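Local coordinates for protein polyketide synthase (PDB 3QIT) that releases the finished chain in curacin A biosynthesis as a decarboxylating thioesterase domain, forming a terminal alkene by a route that involves sulfate elimination, at residues Q43-P48 with A277-L282; I124-P129 with H269-D274; R188-Q191 with G196-W199. All blocks are in the same frame, centred on the assembly; numbering follows the deposited sequence. Where two conformers were deposited one is given.

In the fold
All three contacts belong to one alpha/beta hydrolase chain and are nested along it: the hairpin of contact 3 lies inside the loop closed by contact 2, which lies inside the loop closed by contact 1. Contacts 1 and 2 have centres about 12 Å apart and touch, L279 CD1 meeting V126 CG2 at 3.8 Å, and helix 271-274 of contact 2 is followed directly in the chain by helix 276-284 of contact 1. Contact 1 thus packs against V126 and H272, next to the probable Ser-His-Glu site at the end of strand 120-126. Contact 3 stands apart, its centre about 26 Å from that of contact 2, in a two-stranded sheet separate from the eight-stranded one.

Contact 1 of 3, residues Q43-P48 with A277-L282; sequences QEVALP and AALASL
V45 and L279 meet by one methyl each, with CG2 of V45 lying 4.0 Å from CD2 of L279, and the two side chains run at a slant to one another rather than end on. The valine's fork explains how it serves two partners. Its CG1 stands anti to the backbone N (chi1 179°) and faces the A280 backbone and methyl, while CG2, beside the backbone N, is turned to the leucine and also touches O of H272. A280 is the point of closest backbone approach, its CA 5.2 Å from CA of V45. CB of A280 points at the other helix and lies 3.7 Å from CG of P48 and 3.7 Å from O of V45, so it is wedged between that carbonyl oxygen and the proline ring. The small residue is consistent with the short axis separation, 8.2 Å at a crossing angle of -48°. Side chain to side chain the contact is purely apolar. Helix 43-51 and helix 276-284 thus pack against each other through a small buried patch. V45 also reaches A276 and I283, L279 rests on L265 of the edge strand 261-265, and A46 and L47 cover W21 of strand 14-21.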
loop_
_atom_site.group_PDB
_atom_site.type_symbol
_atom_site.label_atom_id
_atom_site.label_comp_id
_atom_site.label_asym_id
_atom_site.label_seq_id
_atom_site.Cartn_x
_atom_site.Cartn_y
_atom_site.Cartn_z
ATOM N N GLN B 43 -10.472 -25.059 10.439
ATOM C CA GLN B 43 -10.327 -26.225 11.338
ATOM C C GLN B 43 -11.033 -27.490 10.848
ATOM O O GLN B 43 -10.494 -28.600 10.972
ATOM C CB GLN B 43 -10.807 -25.877 12.744
ATOM C CG GLN B 43 -10.698 -27.066 13.708
ATOM C CD GLN B 43 -10.483 -26.629 15.127
ATOM O OE1 GLN B 43 -9.360 -26.375 15.534
ATOM N NE2 GLN B 43 -11.552 -26.565 15.898
ATOM N N GLU B 44 -12.251 -27.339 10.339
ATOM C CA GLU B 44 -13.019 -28.502 9.890
ATOM C C GLU B 44 -12.402 -29.207 8.683
ATOM O O GLU B 44 -12.568 -30.417 8.530
ATOM C CB GLU B 44 -14.489 -28.140 9.677
ATOM C CG GLU B 44 -15.254 -27.955 11.018
ATOM C CD GLU B 44 -15.216 -29.219 11.898
ATOM O OE1 GLU B 44 -15.653 -30.301 11.436
ATOM O OE2 GLU B 44 -14.734 -29.142 13.049
ATOM N N VAL B 45 -11.709 -28.452 7.828
ATOM C CA VAL B 45 -10.862 -29.043 6.780
ATOM C C VAL B 45 -9.546 -29.629 7.337
ATOM O O VAL B 45 -9.081 -30.690 6.891
ATOM C CB VAL B 45 -10.554 -27.997 5.674
ATOM C CG1 VAL B 45 -9.638 -28.590 4.585
ATOM C CG2 VAL B 45 -11.867 -27.442 5.062
ATOM N N ALA B 46 -8.938 -28.917 8.289
ATOM C CA ALA B 46 -7.618 -29.253 8.782
ATOM C C ALA B 46 -7.612 -30.572 9.581
ATOM O O ALA B 46 -6.658 -31.357 9.457
ATOM C CB ALA B 46 -7.080 -28.121 9.635
ATOM N N LEU B 47 -8.648 -30.805 10.385
ATOM C CA LEU B 47 -8.640 -32.001 11.258
ATOM C C LEU B 47 -8.456 -33.310 10.461
ATOM O O LEU B 47 -7.537 -34.070 10.763
ATOM C CB LEU B 47 -9.850 -32.049 12.228
ATOM C CG LEU B 47 -9.847 -30.881 13.240
ATOM C CD1 LEU B 47 -11.119 -30.826 14.087
ATOM C CD2 LEU B 47 -8.623 -30.950 14.127
ATOM N N PRO B 48 -9.280 -33.541 9.416
ATOM C CA PRO B 48 -9.087 -34.788 8.664
ATOM C C PRO B 48 -7.756 -34.846 7.916
ATOM O O PRO B 48 -7.207 -35.936 7.754
ATOM C CB PRO B 48 -10.264 -34.808 7.675
ATOM C CG PRO B 48 -10.863 -33.460 7.733
ATOM C CD PRO B 48 -10.544 -32.884 9.057
ATOM N N ALA B 277 -15.311 -31.885 4.910
ATOM C CA ALA B 277 -14.753 -33.235 4.711
ATOM C C ALA B 277 -14.454 -33.492 3.232
ATOM O O ALA B 277 -13.415 -34.064 2.887
ATOM C CB ALA B 277 -15.692 -34.293 5.253
ATOM N N ALA B 278 -15.378 -33.086 2.360
ATOM C CA ALA B 278 -15.198 -33.261 0.915
ATOM C C ALA B 278 -14.008 -32.479 0.395
ATOM O O ALA B 278 -13.252 -32.961 -0.464
ATOM C CB ALA B 278 -16.484 -32.877 0.149
ATOM N N LEU B 279 -13.836 -31.245 0.894
ATOM C CA LEU B 279 -12.696 -30.458 0.508
ATOM C C LEU B 279 -11.376 -31.092 0.990
ATOM O O LEU B 279 -10.413 -31.165 0.238
ATOM C CB LEU B 279 -12.870 -29.009 1.009
ATOM C CG LEU B 279 -11.772 -28.034 0.626
ATOM C CD1 LEU B 279 -11.488 -28.020 -0.880
ATOM C CD2 LEU B 279 -12.226 -26.635 1.142
ATOM N N ALA B 280 -11.343 -31.596 2.222
ATOM C CA ALA B 280 -10.147 -32.276 2.711
ATOM C C ALA B 280 -9.821 -33.464 1.804
ATOM O O ALA B 280 -8.654 -33.690 1.449
ATOM C CB ALA B 280 -10.348 -32.745 4.141
ATOM N N SER B 281 -10.865 -34.203 1.443
ATOM C CA SER B 281 -10.715 -35.398 0.613
ATOM C C SER B 281 -10.110 -35.032 -0.731
ATOM O O SER B 281 -9.199 -35.700 -1.220
ATOM C CB SER B 281 -12.065 -36.069 0.411
ATOM O OG SER B 281 -11.906 -37.267 -0.320
ATOM N N LEU B 282 -10.601 -33.939 -1.317
ATOM C CA LEU B 282 -10.065 -33.465 -2.584
ATOM C C LEU B 282 -8.572 -33.075 -2.492
ATOM O O LEU B 282 -7.773 -33.388 -3.379
ATOM C CB LEU B 282 -10.912 -32.293 -3.064
ATOM C CG LEU B 282 -10.446 -31.598 -4.318
ATOM C CD1 LEU B 282 -10.450 -32.570 -5.501
ATOM C CD2 LEU B 282 -11.432 -30.484 -4.544
#

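Contact 2 of 3, residues I124-P129 with H269-D274; sequences ILVELP and HNLHID
The imidazole of H269 takes the E127 carboxylate at its edge: OE1 of E127 lies in the ring plane, 2.8 Å from ND1 of H269. Ring and carboxylate planes are 75° apart, so the two flat groups are turned almost perpendicular, and the bond uses the anti lone pair of OE1, the one directed away from OE2. With an angle of 165° at the hydrogen it is close to straight. H269 also meets the ring of H102, which is inclined to its own. In the neighbouring H272, CG1 of I273 lies 3.8 Å above the centre of one ring face and OD1 of N270 is at the edge.

Two torsions place the acid. CG of E127, beside the backbone N, comes 3.4 Å from O of H269, and the bend at chi2 (-82°) turns the carboxylate so that OE1 faces ND1. The carboxylate is held from further sides as well, S242 OG bonding OE1 and the backbone N of G239 bonding OE2, which should fix its rotation. Next to this pair, CG1 of V126 packs against CD1 of L271 at 3.8 Å, fastening the end of strand 120-126 to the start of helix 271-274. A leucine in place of E127 would probably leave ND1 of H269 with no acceptor to fix the ring's rotation, and G239 N and S242 OG without the carboxylate they bond.

The histidine also touches S103, the serine of a GxSxG sequence at a strand-to-helix turn. Together the geometry is consistent with a Ser-His-Glu triad of the alpha/beta hydrolases, in which E127 would orient H269 and H269 would probably act as general base toward S103.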
loop_
_atom_site.group_PDB
_atom_site.type_symbol
_atom_site.label_atom_id
_atom_site.label_comp_id
_atom_site.label_asym_id
_atom_site.label_seq_id
_atom_site.Cartn_x
_atom_site.Cartn_y
_atom_site.Cartn_z
ATOM N N ILE B 124 -4.963 -25.191 -5.003
ATOM C CA ILE B 124 -6.384 -25.541 -4.833
ATOM C C ILE B 124 -7.128 -24.235 -4.565
ATOM O O ILE B 124 -6.927 -23.598 -3.515
ATOM C CB ILE B 124 -6.587 -26.552 -3.679
ATOM C CG1 ILE B 124 -5.833 -27.846 -4.028
ATOM C CG2 ILE B 124 -8.087 -26.858 -3.505
ATOM C CD1 ILE B 124 -5.398 -28.646 -2.868
ATOM N N LEU B 125 -7.958 -23.835 -5.534
ATOM C CA LEU B 125 -8.607 -22.521 -5.512
ATOM C C LEU B 125 -10.079 -22.698 -5.210
ATOM O O LEU B 125 -10.833 -23.160 -6.058
ATOM C CB LEU B 125 -8.387 -21.802 -6.861
ATOM C CG LEU B 125 -6.902 -21.658 -7.190
ATOM C CD1 LEU B 125 -6.742 -21.091 -8.602
ATOM C CD2 LEU B 125 -6.197 -20.766 -6.153
ATOM N N VAL B 126 -10.474 -22.381 -3.975
ATOM C CA VAL B 126 -11.856 -22.613 -3.561
ATOM C C VAL B 126 -12.619 -21.317 -3.692
ATOM O O VAL B 126 -12.268 -20.322 -3.042
ATOM C CB VAL B 126 -11.941 -23.125 -2.108
ATOM C CG1 VAL B 126 -13.390 -23.477 -1.733
ATOM C CG2 VAL B 126 -11.071 -24.371 -1.955
ATOM N N GLU B 127 -13.611 -21.319 -4.584
ATOM C CA GLU B 127 -14.458 -20.139 -4.832
ATOM C C GLU B 127 -13.645 -18.912 -5.227
ATOM O O GLU B 127 -13.696 -17.845 -4.585
ATOM C CB GLU B 127 -15.368 -19.884 -3.632
ATOM C CG GLU B 127 -16.495 -20.935 -3.547
ATOM C CD GLU B 127 -17.651 -20.596 -4.460
ATOM O OE1 GLU B 127 -18.211 -19.480 -4.282
ATOM O OE2 GLU B 127 -17.995 -21.413 -5.357
ATOM N N LEU B 128 -12.901 -19.069 -6.314
ATOM C CA LEU B 128 -12.071 -18.007 -6.856
ATOM C C LEU B 128 -12.954 -16.934 -7.464
ATOM O O LEU B 128 -13.775 -17.232 -8.311
ATOM C CB LEU B 128 -11.136 -18.583 -7.933
ATOM C CG LEU B 128 -10.210 -17.552 -8.579
ATOM C CD1 LEU B 128 -9.044 -17.188 -7.633
ATOM C CD2 LEU B 128 -9.713 -18.081 -9.934
ATOM N N PRO B 129 -12.802 -15.675 -7.003
ATOM C CA PRO B 129 -13.593 -14.606 -7.644
ATOM C C PRO B 129 -12.920 -14.077 -8.911
ATOM O O PRO B 129 -11.758 -14.381 -9.181
ATOM C CB PRO B 129 -13.667 -13.520 -6.560
ATOM C CG PRO B 129 -12.563 -13.833 -5.568
ATOM C CD PRO B 129 -12.001 -15.208 -5.859
ATOM N N HIS B 269 -21.005 -20.691 -1.096
ATOM C CA HIS B 269 -19.723 -20.016 -1.167
ATOM C C HIS B 269 -18.758 -20.518 -0.101
ATOM O O HIS B 269 -17.538 -20.616 -0.335
ATOM C CB HIS B 269 -19.930 -18.505 -1.008
ATOM C CG HIS B 269 -18.657 -17.722 -1.026
ATOM N ND1 HIS B 269 -17.810 -17.705 -2.117
ATOM C CD2 HIS B 269 -18.094 -16.915 -0.096
ATOM C CE1 HIS B 269 -16.770 -16.934 -1.846
ATOM N NE2 HIS B 269 -16.923 -16.435 -0.634
ATOM N N ASN B 270 -19.309 -20.854 1.059
ATOM C CA ASN B 270 -18.474 -21.140 2.220
ATOM C C ASN B 270 -18.160 -22.618 2.374
ATOM O O ASN B 270 -18.512 -23.260 3.368
ATOM C CB ASN B 270 -19.133 -20.536 3.452
ATOM C CG ASN B 270 -19.088 -19.032 3.417
ATOM O OD1 ASN B 270 -18.007 -18.439 3.286
ATOM N ND2 ASN B 270 -20.249 -18.405 3.498
ATOM N N LEU B 271 -17.470 -23.147 1.372
ATOM C CA LEU B 271 -17.202 -24.586 1.282
ATOM C C LEU B 271 -16.303 -25.119 2.393
ATOM O O LEU B 271 -16.376 -26.294 2.756
ATOM C CB LEU B 271 -16.604 -24.927 -0.085
ATOM C CG LEU B 271 -17.522 -24.861 -1.311
ATOM C CD1 LEU B 271 -16.722 -25.187 -2.575
ATOM C CD2 LEU B 271 -18.727 -25.795 -1.190
ATOM N N HIS B 272 -15.452 -24.261 2.950
ATOM C CA HIS B 272 -14.615 -24.664 4.071
ATOM C C HIS B 272 -15.444 -25.047 5.295
ATOM O O HIS B 272 -14.952 -25.751 6.184
ATOM C CB HIS B 272 -13.583 -23.565 4.406
ATOM C CG HIS B 272 -14.191 -22.248 4.759
ATOM N ND1 HIS B 272 -15.116 -21.614 3.954
ATOM C CD2 HIS B 272 -13.995 -21.429 5.820
ATOM C CE1 HIS B 272 -15.469 -20.469 4.510
ATOM N NE2 HIS B 272 -14.801 -20.336 5.643
ATOM N N ILE B 273 -16.718 -24.632 5.312
ATOM C CA ILE B 273 -17.627 -25.013 6.387
ATOM C C ILE B 273 -18.667 -26.014 5.850
ATOM O O ILE B 273 -18.896 -27.069 6.469
ATOM C CB ILE B 273 -18.354 -23.780 6.984
ATOM C CG1 ILE B 273 -17.337 -22.688 7.359
ATOM C CG2 ILE B 273 -19.238 -24.183 8.172
ATOM C CD1 ILE B 273 -16.239 -23.141 8.294
ATOM N N ASP B 274 -19.258 -25.688 4.701
ATOM C CA ASP B 274 -20.384 -26.443 4.106
ATOM C C ASP B 274 -19.994 -27.856 3.689
ATOM O O ASP B 274 -20.806 -28.777 3.740
ATOM C CB ASP B 274 -20.879 -25.753 2.821
ATOM C CG ASP B 274 -21.696 -24.499 3.082
ATOM O OD1 ASP B 274 -21.738 -24.019 4.235
ATOM O OD2 ASP B 274 -22.290 -23.990 2.105
#

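Contact 3 of 3, residues R188-Q191 with G196-W199; sequences RITQ and GVRW
OE1 of Q191 is gripped by two nitrogens of R198, NE at 2.8 Å and NH2 at 2.9 Å, which approach it side-on along one edge of the guanidinium. NE arrives in the carbonyl plane on a lone pair, whereas NH2 is tilted 28° from that plane; both bonds are bent at the hydrogen. The Q191 chain runs extended beyond CG and R198 is extended from CG to NE, so the polar ends meet after the two CG atoms have passed at 3.9 Å. The same two residues also form an antiparallel hydrogen-bonded pair, with Q191 N to R198 O at 2.9 Å and R198 N to Q191 O at 2.8 Å.

T190 and W199 make the next, non-hydrogen-bonded pair, where the side chains diverge. CG1 of I189, between its backbone N and carbonyl carbon (chi1 56°), sends CD1 to within 3.8 Å of CZ3 of W199, and the I189 carbonyl oxygen lies at the edge of the indole. W201 stacks on that ring, with F160 and H157 edge-to-face. While apolar and aromatic groups pack the W199 side of the beta hairpin, the two guanidinium-to-amide hydrogen bonds sharing OE1 probably hold the Q191 amide and the R198 guanidinium in fixed rotation beside the backbone pair.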
loop_
_atom_site.group_PDB
_atom_site.type_symbol
_atom_site.label_atom_id
_atom_site.label_comp_id
_atom_site.label_asym_id
_atom_site.label_seq_id
_atom_site.Cartn_x
_atom_site.Cartn_y
_atom_site.Cartn_z
ATOM N N ARG B 188 -12.373 -16.714 19.685
ATOM C CA ARG B 188 -11.043 -16.308 19.276
ATOM C C ARG B 188 -10.965 -14.826 18.871
ATOM O O ARG B 188 -9.936 -14.178 19.056
ATOM C CB ARG B 188 -10.526 -17.216 18.153
ATOM C CG ARG B 188 -9.066 -16.972 17.821
ATOM C CD ARG B 188 -8.459 -18.173 17.125
ATOM N NE ARG B 188 -7.032 -17.968 16.854
ATOM C CZ ARG B 188 -6.516 -17.456 15.732
ATOM N NH1 ARG B 188 -7.307 -17.054 14.748
ATOM N NH2 ARG B 188 -5.187 -17.343 15.605
ATOM N N ILE B 189 -12.063 -14.307 18.330
ATOM C CA ILE B 189 -12.049 -12.966 17.740
ATOM C C ILE B 189 -12.983 -11.983 18.417
ATOM O O ILE B 189 -13.473 -11.061 17.782
ATOM C CB ILE B 189 -12.283 -12.981 16.216
ATOM C CG1 ILE B 189 -13.600 -13.699 15.829
ATOM C CG2 ILE B 189 -11.020 -13.568 15.506
ATOM C CD1 ILE B 189 -14.038 -13.370 14.366
ATOM N N THR B 190 -13.185 -12.159 19.716
ATOM C CA THR B 190 -13.875 -11.119 20.502
ATOM C C THR B 190 -13.016 -10.679 21.687
ATOM O O THR B 190 -12.136 -11.431 22.147
ATOM C CB THR B 190 -15.254 -11.559 20.994
ATOM O OG1 THR B 190 -15.162 -12.855 21.612
ATOM C CG2 THR B 190 -16.239 -11.612 19.826
ATOM N N GLN B 191 -13.304 -9.481 22.200
ATOM C CA GLN B 191 -12.583 -8.944 23.345
ATOM C C GLN B 191 -13.518 -7.986 24.065
ATOM O O GLN B 191 -14.403 -7.387 23.413
ATOM C CB GLN B 191 -11.303 -8.220 22.900
ATOM C CG GLN B 191 -11.581 -6.892 22.166
ATOM C CD GLN B 191 -10.352 -6.226 21.552
ATOM O OE1 GLN B 191 -10.460 -5.128 21.017
ATOM N NE2 GLN B 191 -9.204 -6.895 21.591
ATOM N N GLY B 196 -19.527 -4.702 26.921
ATOM C CA GLY B 196 -19.821 -6.001 26.329
ATOM C C GLY B 196 -18.570 -6.527 25.658
ATOM O O GLY B 196 -17.471 -6.405 26.207
ATOM N N VAL B 197 -18.721 -7.090 24.461
ATOM C CA VAL B 197 -17.549 -7.565 23.702
ATOM C C VAL B 197 -17.655 -7.079 22.264
ATOM O O VAL B 197 -18.749 -6.876 21.759
ATOM C CB VAL B 197 -17.373 -9.106 23.729
ATOM C CG1 VAL B 197 -17.255 -9.596 25.172
ATOM C CG2 VAL B 197 -18.532 -9.828 22.996
ATOM N N ARG B 198 -16.511 -6.884 21.636
ATOM C CA ARG B 198 -16.471 -6.444 20.246
ATOM C C ARG B 198 -15.563 -7.381 19.479
ATOM O O ARG B 198 -14.756 -8.118 20.084
ATOM C CB ARG B 198 -15.939 -5.026 20.150
ATOM C CG ARG B 198 -14.470 -4.881 20.540
ATOM C CD ARG B 198 -13.967 -3.438 20.346
ATOM N NE ARG B 198 -12.566 -3.314 20.749
ATOM C CZ ARG B 198 -11.846 -2.189 20.704
ATOM N NH1 ARG B 198 -12.376 -1.058 20.251
ATOM N NH2 ARG B 198 -10.585 -2.201 21.115
ATOM N N TRP B 199 -15.665 -7.350 18.151
ATOM C CA TRP B 199 -14.702 -8.064 17.332
ATOM C C TRP B 199 -13.287 -7.570 17.586
ATOM O O TRP B 199 -13.075 -6.385 17.810
ATOM C CB TRP B 199 -14.984 -7.886 15.843
ATOM C CG TRP B 199 -16.350 -8.368 15.381
ATOM C CD1 TRP B 199 -17.289 -7.620 14.745
ATOM C CD2 TRP B 199 -16.885 -9.701 15.474
ATOM N NE1 TRP B 199 -18.373 -8.400 14.406
ATOM C CE2 TRP B 199 -18.169 -9.675 14.881
ATOM C CE3 TRP B 199 -16.405 -10.920 16.011
ATOM C CZ2 TRP B 199 -18.985 -10.811 14.796
ATOM C CZ3 TRP B 199 -17.216 -12.056 15.926
ATOM C CH2 TRP B 199 -18.503 -11.987 15.330
#